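PDB 3P1W: RabGDI protein from Plasmodium falciparum 3D7, which probably acts as a Rab GDP-dissociation inhibitor, binding prenylated Rab GTPases in their GDP-bound form during membrane traffic. Local coordinates for residues Leu49-Tyr54 and Pro310-His315; Leu118-Ser123 and Gly244-Ile249; Lys165-Tyr170 and Glu194-Phe199. One frame throughout, in Å; residues are numbered along the deposited sequence.

Contact 1 of 3, residues Leu49-Tyr54 and Pro310-His315; sequences LDRNPY and PSYVMH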
loop_
_atom_site.group_PDB
_atom_site.type_symbol
_atom_site.label_atom_id
_atom_site.label_comp_id
_atom_site.label_asym_id
_atom_site.label_seq_id
_atom_site.Cartn_x
_atom_site.Cartn_y
_atom_site.Cartn_z
ATOM N N LEU A 49 -13.211 -14.584 -11.702
ATOM C CA LEU A 49 -13.002 -14.484 -13.147
ATOM C C LEU A 49 -12.144 -13.289 -13.481
ATOM O O LEU A 49 -12.321 -12.227 -12.878
ATOM C CB LEU A 49 -14.347 -14.290 -13.869
ATOM C CG LEU A 49 -15.394 -15.351 -13.548
ATOM C CD1 LEU A 49 -16.674 -15.057 -14.317
ATOM C CD2 LEU A 49 -14.850 -16.722 -13.889
ATOM N N ASP A 50 -11.264 -13.441 -14.474
ATOM C CA ASP A 50 -10.419 -12.353 -14.936
ATOM C C ASP A 50 -10.285 -12.423 -16.448
ATOM O O ASP A 50 -9.996 -13.490 -17.019
ATOM C CB ASP A 50 -9.036 -12.455 -14.260
ATOM C CG ASP A 50 -8.201 -11.161 -14.372
ATOM O OD1 ASP A 50 -8.272 -10.446 -15.387
ATOM O OD2 ASP A 50 -7.492 -10.869 -13.398
ATOM N N ARG A 51 -10.489 -11.287 -17.102
ATOM C CA ARG A 51 -10.361 -11.209 -18.552
ATOM C C ARG A 51 -8.928 -11.439 -19.057
ATOM O O ARG A 51 -8.732 -11.832 -20.195
ATOM C CB ARG A 51 -10.881 -9.862 -19.054
ATOM C CG ARG A 51 -9.998 -8.673 -18.709
ATOM C CD ARG A 51 -10.470 -7.370 -19.359
ATOM N NE ARG A 51 -11.630 -6.795 -18.688
ATOM C CZ ARG A 51 -11.590 -6.006 -17.609
ATOM N NH1 ARG A 51 -10.450 -5.692 -17.017
ATOM N NH2 ARG A 51 -12.718 -5.529 -17.111
ATOM N N ASN A 52 -7.940 -11.154 -18.207
ATOM C CA ASN A 52 -6.539 -11.199 -18.579
ATOM C C ASN A 52 -5.993 -12.618 -18.585
ATOM O O ASN A 52 -6.548 -13.495 -17.914
ATOM C CB ASN A 52 -5.711 -10.365 -17.573
ATOM C CG ASN A 52 -6.044 -8.884 -17.604
ATOM O OD1 ASN A 52 -6.385 -8.333 -18.651
ATOM N ND2 ASN A 52 -5.929 -8.227 -16.446
ATOM N N PRO A 53 -4.871 -12.842 -19.306
ATOM C CA PRO A 53 -4.180 -14.140 -19.271
ATOM C C PRO A 53 -3.166 -14.320 -18.133
ATOM O O PRO A 53 -2.497 -15.343 -18.083
ATOM C CB PRO A 53 -3.486 -14.210 -20.644
ATOM C CG PRO A 53 -3.232 -12.799 -21.022
ATOM C CD PRO A 53 -4.260 -11.928 -20.286
ATOM N N TYR A 54 -3.099 -13.359 -17.210
ATOM C CA TYR A 54 -2.182 -13.372 -16.060
ATOM C C TYR A 54 -2.992 -12.911 -14.832
ATOM O O TYR A 54 -3.994 -12.227 -14.989
ATOM C CB TYR A 54 -1.010 -12.394 -16.320
ATOM C CG TYR A 54 -1.482 -10.992 -16.633
ATOM C CD1 TYR A 54 -1.801 -10.096 -15.614
ATOM C CD2 TYR A 54 -1.645 -10.572 -17.941
ATOM C CE1 TYR A 54 -2.248 -8.818 -15.895
ATOM C CE2 TYR A 54 -2.089 -9.289 -18.238
ATOM C CZ TYR A 54 -2.390 -8.416 -17.213
ATOM O OH TYR A 54 -2.852 -7.150 -17.511
ATOM N N PRO A 310 -12.835 -1.326 -10.721
ATOM C CA PRO A 310 -13.543 -0.355 -11.520
ATOM C C PRO A 310 -13.611 -0.673 -13.022
ATOM O O PRO A 310 -14.569 -0.253 -13.697
ATOM C CB PRO A 310 -12.777 0.965 -11.235
ATOM C CG PRO A 310 -12.243 0.788 -9.890
ATOM C CD PRO A 310 -11.800 -0.682 -9.878
ATOM N N SER A 311 -12.667 -1.445 -13.537
ATOM C CA SER A 311 -12.649 -1.751 -14.960
ATOM C C SER A 311 -13.838 -2.583 -15.407
ATOM O O SER A 311 -14.124 -2.618 -16.612
ATOM C CB SER A 311 -11.356 -2.455 -15.395
ATOM O OG SER A 311 -11.271 -3.773 -14.948
ATOM N N TYR A 312 -14.500 -3.256 -14.473
ATOM C CA TYR A 312 -15.651 -4.112 -14.797
ATOM C C TYR A 312 -16.997 -3.397 -14.771
ATOM O O TYR A 312 -18.036 -3.994 -15.162
ATOM C CB TYR A 312 -15.664 -5.356 -13.897
ATOM C CG TYR A 312 -14.582 -6.311 -14.264
ATOM C CD1 TYR A 312 -14.755 -7.254 -15.271
ATOM C CD2 TYR A 312 -13.343 -6.268 -13.596
ATOM C CE1 TYR A 312 -13.738 -8.138 -15.617
ATOM C CE2 TYR A 312 -12.329 -7.136 -13.939
ATOM C CZ TYR A 312 -12.517 -8.061 -14.948
ATOM O OH TYR A 312 -11.466 -8.907 -15.270
ATOM N N VAL A 313 -17.001 -2.120 -14.401
ATOM C CA VAL A 313 -18.239 -1.357 -14.285
ATOM C C VAL A 313 -18.198 -0.062 -15.063
ATOM O O VAL A 313 -18.962 0.873 -14.780
ATOM C CB VAL A 313 -18.606 -1.080 -12.795
ATOM C CG1 VAL A 313 -18.928 -2.387 -12.044
ATOM C CG2 VAL A 313 -17.470 -0.289 -12.050
ATOM N N MET A 314 -17.359 -0.017 -16.096
ATOM C CA MET A 314 -17.200 1.222 -16.853
ATOM C C MET A 314 -18.423 1.533 -17.718
ATOM O O MET A 314 -18.581 2.677 -18.145
ATOM C CB MET A 314 -15.957 1.153 -17.738
ATOM C CG MET A 314 -14.667 1.091 -16.989
ATOM S SD MET A 314 -14.310 2.617 -16.114
ATOM C CE MET A 314 -13.703 3.575 -17.494
ATOM N N HIS A 315 -19.252 0.513 -17.955
ATOM C CA HIS A 315 -20.516 0.645 -18.681
ATOM C C HIS A 315 -21.742 0.917 -17.807
ATOM O O HIS A 315 -22.826 1.180 -18.329
ATOM C CB HIS A 315 -20.775 -0.627 -19.515
ATOM C CG HIS A 315 -20.830 -1.891 -18.717
ATOM N ND1 HIS A 315 -19.869 -2.242 -17.785
ATOM C CD2 HIS A 315 -21.719 -2.912 -18.753
ATOM C CE1 HIS A 315 -20.173 -3.427 -17.286
ATOM N NE2 HIS A 315 -21.285 -3.858 -17.864
HETATM O O HOH W 1 -8.924 -8.055 -14.888
#
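Two torsions swing the Arg51 side chain back over the ring of Tyr312: CG sits between the backbone N and the carbonyl carbon (chi1 71°), and the chain then bends at chi3 (76°). The setting is the Rossmann-like part of the GDI fold, where parallel strands 46-49 and 305-308 flank strand 20-26 and both segments belong to the loops that leave their ends. The guanidinium lies nearly flat on the phenol ring, the planes 18° apart, and Arg51 CZ is 3.8 Å from the ring centroid of Tyr312. This is a stack and a cation-pi contact in one, with NH2 rather than CZ sitting over the ring centre. At the guanidinium's end, NH1 and NH2 of Arg51 both donate to Ser311 OG, at 2.9 and 3.1 Å, almost within the guanidinium plane. That two-nitrogen grip on a single oxygen fixes the group's rotation over the ring. Ser311 OG is also bonded to Asp309 OD1, a nearby carboxylate that probably favours the positive charge. At the far end of the ring, Tyr312 OH accepts a nearly straight bond from Arg51 N at 3.2 Å, so the backbone of Arg51 holds the hydroxyl while its guanidinium covers one ring face. The Asp50 side chain meets that of Tyr312 at about a right angle near this hydroxyl. Asp50 OD2 bonds to Thr28 OG1, while Asp50 OD1 closes an Asx turn by accepting from Asn52 N at 2.9 Å. One water donates to Asp50 OD1 at 2.5 Å and lies 2.7 Å from Tyr312 OH.

Contact 2 of 3, residues Leu118-Ser123 and Gly244-Ile249; sequences LVVEGS and GKSPFI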
loop_
_atom_site.group_PDB
_atom_site.type_symbol
_atom_site.label_atom_id
_atom_site.label_comp_id
_atom_site.label_asym_id
_atom_site.label_seq_id
_atom_site.Cartn_x
_atom_site.Cartn_y
_atom_site.Cartn_z
ATOM N N LEU A 118 10.246 -11.155 3.985
ATOM C CA LEU A 118 11.522 -10.572 4.331
ATOM C C LEU A 118 11.329 -9.114 4.717
ATOM O O LEU A 118 10.531 -8.397 4.091
ATOM C CB LEU A 118 12.487 -10.699 3.156
ATOM C CG LEU A 118 12.820 -12.159 2.810
ATOM C CD1 LEU A 118 13.330 -12.303 1.385
ATOM C CD2 LEU A 118 13.841 -12.683 3.828
ATOM N N VAL A 119 12.041 -8.686 5.754
ATOM C CA VAL A 119 11.910 -7.320 6.263
ATOM C C VAL A 119 12.464 -6.335 5.257
ATOM O O VAL A 119 13.449 -6.605 4.560
ATOM C CB VAL A 119 12.617 -7.154 7.655
ATOM C CG1 VAL A 119 14.140 -7.231 7.518
ATOM C CG2 VAL A 119 12.227 -5.853 8.327
ATOM N N VAL A 120 11.809 -5.186 5.177
ATOM C CA VAL A 120 12.313 -4.069 4.436
ATOM C C VAL A 120 13.407 -3.438 5.268
ATOM O O VAL A 120 13.215 -3.173 6.443
ATOM C CB VAL A 120 11.185 -3.065 4.137
ATOM C CG1 VAL A 120 11.727 -1.771 3.527
ATOM C CG2 VAL A 120 10.171 -3.726 3.159
ATOM N N GLU A 121 14.560 -3.209 4.663
ATOM C CA GLU A 121 15.770 -2.945 5.454
ATOM C C GLU A 121 15.834 -1.555 6.063
ATOM O O GLU A 121 16.573 -1.349 7.033
ATOM C CB GLU A 121 17.038 -3.235 4.647
ATOM C CG GLU A 121 17.213 -4.712 4.351
ATOM C CD GLU A 121 18.581 -5.066 3.787
ATOM O OE1 GLU A 121 19.324 -4.181 3.309
ATOM O OE2 GLU A 121 18.915 -6.261 3.814
ATOM N N GLY A 122 15.077 -0.601 5.530
ATOM C CA GLY A 122 15.051 0.708 6.136
ATOM C C GLY A 122 13.860 1.564 5.807
ATOM O O GLY A 122 13.202 1.375 4.798
ATOM N N SER A 123 13.601 2.501 6.703
ATOM C CA SER A 123 12.505 3.453 6.573
ATOM C C SER A 123 13.103 4.839 6.687
ATOM O O SER A 123 13.818 5.116 7.669
ATOM C CB SER A 123 11.526 3.262 7.723
ATOM O OG SER A 123 11.226 1.894 7.944
ATOM N N GLY A 244 13.313 -5.974 13.646
ATOM C CA GLY A 244 14.330 -4.949 13.968
ATOM C C GLY A 244 14.611 -3.816 12.982
ATOM O O GLY A 244 14.638 -2.634 13.376
ATOM N N LYS A 245 14.867 -4.159 11.717
ATOM C CA LYS A 245 15.358 -3.217 10.752
ATOM C C LYS A 245 14.299 -2.149 10.412
ATOM O O LYS A 245 14.627 -0.976 10.246
ATOM C CB LYS A 245 15.791 -3.948 9.469
ATOM C CG LYS A 245 16.910 -5.015 9.696
ATOM C CD LYS A 245 17.635 -5.323 8.378
ATOM C CE LYS A 245 18.908 -6.152 8.593
ATOM N NZ LYS A 245 18.566 -7.480 9.063
ATOM N N SER A 246 13.054 -2.585 10.266
ATOM C CA SER A 246 11.924 -1.674 10.036
ATOM C C SER A 246 10.645 -2.387 10.444
ATOM O O SER A 246 10.668 -3.598 10.708
ATOM C CB SER A 246 11.868 -1.267 8.558
ATOM O OG SER A 246 11.211 -2.245 7.761
ATOM N N PRO A 247 9.505 -1.663 10.500
ATOM C CA PRO A 247 8.245 -2.334 10.802
ATOM C C PRO A 247 7.505 -2.855 9.560
ATOM O O PRO A 247 6.333 -3.199 9.650
ATOM C CB PRO A 247 7.424 -1.234 11.495
ATOM C CG PRO A 247 7.912 0.017 10.876
ATOM C CD PRO A 247 9.351 -0.201 10.457
ATOM N N PHE A 248 8.180 -2.925 8.421
ATOM C CA PHE A 248 7.550 -3.344 7.161
ATOM C C PHE A 248 8.163 -4.616 6.599
ATOM O O PHE A 248 9.379 -4.830 6.709
ATOM C CB PHE A 248 7.647 -2.245 6.082
ATOM C CG PHE A 248 6.999 -0.967 6.479
ATOM C CD1 PHE A 248 5.635 -0.781 6.312
ATOM C CD2 PHE A 248 7.751 0.050 7.047
ATOM C CE1 PHE A 248 5.031 0.411 6.730
ATOM C CE2 PHE A 248 7.147 1.246 7.448
ATOM C CZ PHE A 248 5.801 1.421 7.280
ATOM N N ILE A 249 7.300 -5.427 5.981
ATOM C CA ILE A 249 7.706 -6.636 5.264
ATOM C C ILE A 249 7.167 -6.649 3.852
ATOM O O ILE A 249 6.236 -5.900 3.504
ATOM C CB ILE A 249 7.267 -7.936 5.992
ATOM C CG1 ILE A 249 5.746 -7.975 6.214
ATOM C CG2 ILE A 249 8.035 -8.054 7.307
ATOM C CD1 ILE A 249 5.252 -9.289 6.893
HETATM O O HOH W 2 17.249 -0.013 9.144
HETATM O O HOH W 3 13.640 1.520 9.778
#
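Val119 faces Ile249 as a non-hydrogen-bonded antiparallel pair, CA to CA 4.4 Å, and next to it Val120 N makes a straight 2.9 Å bond to Phe248 O, after which the backbones part where strand 117-129 is interrupted. Ser246 takes over the pairing there. Its OG, lodged between its own backbone N and carbonyl carbon (chi1 83°), donates to Val120 O at 2.6 Å and, in an ST turn, accepts from Phe248 N at 3.2 Å. One hydroxyl thus ties the turn before strand 248-251 to the neighbouring strand. Valine branches and the lysine chain pack around it. CG2 of Val119 lies against the carbonyl oxygen of Phe248, O, at 3.4 Å, while CG1 of Val119 meets Lys245 CD at 4.1 Å, the two side chains crossing at about a right angle. The Lys245 chain also runs alongside Glu121, pointing the same way, though the charged ends do not touch; Glu121 OE1 bonds instead to Asn344 N. Farther along, Ser123 OG rests against Ser246 CB and near the edge of the Phe248 ring, and helix 226-243 covers Ser123 and Pro247 through Tyr236. Two waters donate to Lys245 O: one also donates to Glu121 O, and the other is 3.1 Å from Ser123 OG. Where the strands separate, a serine hydroxyl and two waters therefore replace direct backbone pairing, so the two neighbouring strands of the mixed sheet stay joined across the break.

Contact 3 of 3, residues Lys165-Tyr170 and Glu194-Phe199; sequences KNFYQY and EIYKHF
Asn166 O accepts the helical bond from Tyr170 N at 2.9 Å, and from across the contact CE2 of Phe199 comes to 3.7 Å from that oxygen. Phe199 follows the short helix 192-198, and its ring is pushed into the side of helix 158-173 between Phe167 and Tyr170. Phe167 CA stands over one face of this ring, 4.1 Å from the centroid, in a CH-pi contact. The ring of Phe167 turns its edge to the same face: an edge-to-face pair with planes at 74°, Phe167 CD1 reaching 3.6 Å from Phe199 CD1. The opposite face of Phe199 carries CD2 of its neighbour His198. Farther out, CZ of Phe199 enters tightly beside Tyr170, 3.4 Å from its CG, with CB equally near. With CG anti to the backbone N (chi1 179°), the Tyr170 ring is carried off the helix toward Phe199, and the two rings meet obliquely, planes 51° apart. Ile195 and Tyr196 approach the outer end of the Phe167 ring: CG2 of Ile195 is 4.1 Å from Phe167 CE1, at the ring edge, and Tyr196 CE1 is equally far from Phe167 CZ. The tyrosine hydroxyls look elsewhere for partners, Tyr170 OH to Trp182 O and Tyr196 OH to Tyr221 OH. Ile233 of helix 226-243 packs on Phe167 too. No hydrogen bond crosses, so apolar packing, mainly of rings, joins the two segments: an aromatic cluster in the helical domain of the GDI fold, the domain that in relatives takes up the prenyl group of Rab.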
loop_
_atom_site.group_PDB
_atom_site.type_symbol
_atom_site.label_atom_id
_atom_site.label_comp_id
_atom_site.label_asym_id
_atom_site.label_seq_id
_atom_site.Cartn_x
_atom_site.Cartn_y
_atom_site.Cartn_z
ATOM N N LYS A 165 12.683 11.953 22.563
ATOM C CA LYS A 165 12.961 10.776 23.401
ATOM C C LYS A 165 11.875 10.642 24.460
ATOM O O LYS A 165 11.352 9.555 24.672
ATOM C CB LYS A 165 14.349 10.834 24.060
ATOM C CG LYS A 165 14.619 9.680 25.081
ATOM C CD LYS A 165 15.830 9.913 26.037
ATOM C CE LYS A 165 15.729 11.191 26.902
ATOM N NZ LYS A 165 15.606 10.981 28.400
ATOM N N ASN A 166 11.529 11.753 25.103
ATOM C CA ASN A 166 10.509 11.761 26.153
ATOM C C ASN A 166 9.151 11.362 25.581
ATOM O O ASN A 166 8.390 10.607 26.200
ATOM C CB ASN A 166 10.418 13.141 26.829
ATOM C CG ASN A 166 11.658 13.482 27.666
ATOM O OD1 ASN A 166 12.285 12.608 28.278
ATOM N ND2 ASN A 166 12.006 14.772 27.706
ATOM N N PHE A 167 8.859 11.845 24.377
ATOM C CA PHE A 167 7.614 11.495 23.710
ATOM C C PHE A 167 7.547 9.996 23.435
ATOM O O PHE A 167 6.560 9.350 23.749
ATOM C CB PHE A 167 7.463 12.294 22.418
ATOM C CG PHE A 167 6.231 11.955 21.648
ATOM C CD1 PHE A 167 4.983 12.242 22.171
ATOM C CD2 PHE A 167 6.314 11.356 20.404
ATOM C CE1 PHE A 167 3.825 11.932 21.465
ATOM C CE2 PHE A 167 5.156 11.048 19.692
ATOM C CZ PHE A 167 3.912 11.338 20.240
ATOM N N TYR A 168 8.597 9.437 22.850
ATOM C CA TYR A 168 8.616 8.002 22.582
ATOM C C TYR A 168 8.534 7.163 23.861
ATOM O O TYR A 168 7.870 6.134 23.883
ATOM C CB TYR A 168 9.838 7.610 21.759
ATOM C CG TYR A 168 9.689 7.832 20.254
ATOM C CD1 TYR A 168 8.473 8.210 19.673
ATOM C CD2 TYR A 168 10.748 7.593 19.411
ATOM C CE1 TYR A 168 8.357 8.376 18.284
ATOM C CE2 TYR A 168 10.646 7.758 18.047
ATOM C CZ TYR A 168 9.458 8.144 17.476
ATOM O OH TYR A 168 9.391 8.291 16.088
ATOM N N GLN A 169 9.212 7.594 24.915
ATOM C CA GLN A 169 9.095 6.916 26.208
ATOM C C GLN A 169 7.641 6.899 26.679
ATOM O O GLN A 169 7.118 5.845 27.037
ATOM C CB GLN A 169 10.019 7.552 27.251
ATOM C CG GLN A 169 11.480 7.212 27.037
ATOM C CD GLN A 169 12.388 7.885 28.048
ATOM O OE1 GLN A 169 11.919 8.498 29.002
ATOM N NE2 GLN A 169 13.692 7.773 27.842
ATOM N N TYR A 170 6.989 8.057 26.634
ATOM C CA TYR A 170 5.566 8.166 26.981
ATOM C C TYR A 170 4.688 7.210 26.179
ATOM O O TYR A 170 3.902 6.458 26.759
ATOM C CB TYR A 170 5.077 9.603 26.775
ATOM C CG TYR A 170 3.602 9.830 27.087
ATOM C CD1 TYR A 170 3.135 9.839 28.405
ATOM C CD2 TYR A 170 2.691 10.090 26.073
ATOM C CE1 TYR A 170 1.779 10.071 28.691
ATOM C CE2 TYR A 170 1.344 10.319 26.342
ATOM C CZ TYR A 170 0.894 10.315 27.658
ATOM O OH TYR A 170 -0.446 10.545 27.898
ATOM N N GLU A 194 -2.657 18.893 20.971
ATOM C CA GLU A 194 -2.459 19.264 22.376
ATOM C C GLU A 194 -1.429 18.342 23.035
ATOM O O GLU A 194 -0.636 18.800 23.848
ATOM C CB GLU A 194 -3.786 19.276 23.142
ATOM C CG GLU A 194 -4.718 20.407 22.699
ATOM C CD GLU A 194 -6.080 20.350 23.365
ATOM O OE1 GLU A 194 -6.229 20.903 24.475
ATOM O OE2 GLU A 194 -7.011 19.769 22.778
ATOM N N ILE A 195 -1.398 17.063 22.640
ATOM C CA ILE A 195 -0.380 16.136 23.152
ATOM C C ILE A 195 1.020 16.519 22.660
ATOM O O ILE A 195 1.976 16.491 23.428
ATOM C CB ILE A 195 -0.653 14.672 22.757
ATOM C CG1 ILE A 195 -1.945 14.154 23.397
ATOM C CG2 ILE A 195 0.537 13.788 23.163
ATOM C CD1 ILE A 195 -1.896 14.067 24.925
ATOM N N TYR A 196 1.146 16.868 21.377
ATOM C CA TYR A 196 2.426 17.340 20.848
ATOM C C TYR A 196 2.922 18.565 21.629
ATOM O O TYR A 196 4.069 18.607 22.065
ATOM C CB TYR A 196 2.309 17.708 19.367
ATOM C CG TYR A 196 2.249 16.555 18.376
ATOM C CD1 TYR A 196 3.016 15.398 18.541
ATOM C CD2 TYR A 196 1.457 16.653 17.233
ATOM C CE1 TYR A 196 2.991 14.355 17.588
ATOM C CE2 TYR A 196 1.414 15.622 16.281
ATOM C CZ TYR A 196 2.169 14.469 16.467
ATOM O OH TYR A 196 2.120 13.461 15.510
ATOM N N LYS A 197 2.050 19.559 21.763
ATOM C CA LYS A 197 2.352 20.788 22.517
ATOM C C LYS A 197 2.742 20.516 23.965
ATOM O O LYS A 197 3.555 21.248 24.525
ATOM C CB LYS A 197 1.159 21.762 22.483
ATOM C CG LYS A 197 0.953 22.430 21.121
ATOM C CD LYS A 197 -0.346 23.251 21.072
ATOM N N HIS A 198 2.175 19.472 24.568
ATOM C CA HIS A 198 2.562 19.089 25.924
ATOM C C HIS A 198 4.036 18.686 25.958
ATOM O O HIS A 198 4.746 19.038 26.893
ATOM C CB HIS A 198 1.697 17.956 26.488
ATOM C CG HIS A 198 2.150 17.480 27.835
ATOM N ND1 HIS A 198 1.840 18.147 29.003
ATOM C CD2 HIS A 198 2.917 16.424 28.198
ATOM C CE1 HIS A 198 2.385 17.514 30.027
ATOM N NE2 HIS A 198 3.050 16.470 29.568
ATOM N N PHE A 199 4.494 17.968 24.929
ATOM C CA PHE A 199 5.915 17.600 24.850
ATOM C C PHE A 199 6.769 18.671 24.169
ATOM O O PHE A 199 7.973 18.492 24.018
ATOM C CB PHE A 199 6.084 16.249 24.157
ATOM C CG PHE A 199 5.616 15.097 24.986
ATOM C CD1 PHE A 199 4.327 14.610 24.856
ATOM C CD2 PHE A 199 6.462 14.520 25.918
ATOM C CE1 PHE A 199 3.884 13.546 25.637
ATOM C CE2 PHE A 199 6.027 13.462 26.711
ATOM C CZ PHE A 199 4.734 12.973 26.570
#

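In the fold
The three contacts sample three parts of the fold. Contact 1 is a buried polar junction in the Rossmann-like region, made of a guanidinium stacked on a ring, hydroxyls and one water. Contact 2, nearest the centre of the chain, is partly buried and works through one backbone bond, a serine hydroxyl and two waters at a break in the mixed sheet. Contact 3, partly buried, lies in the outlying helices, its centre about 28 Å from that of the chain, and is almost purely aromatic. Contacts 2 and 3 share a neighbour, helix 226-243, which packs on both although their nearest atoms are about 10 Å apart. Contacts 1 and 3, on opposite sides of the chain's centre, have centres about 48 Å apart.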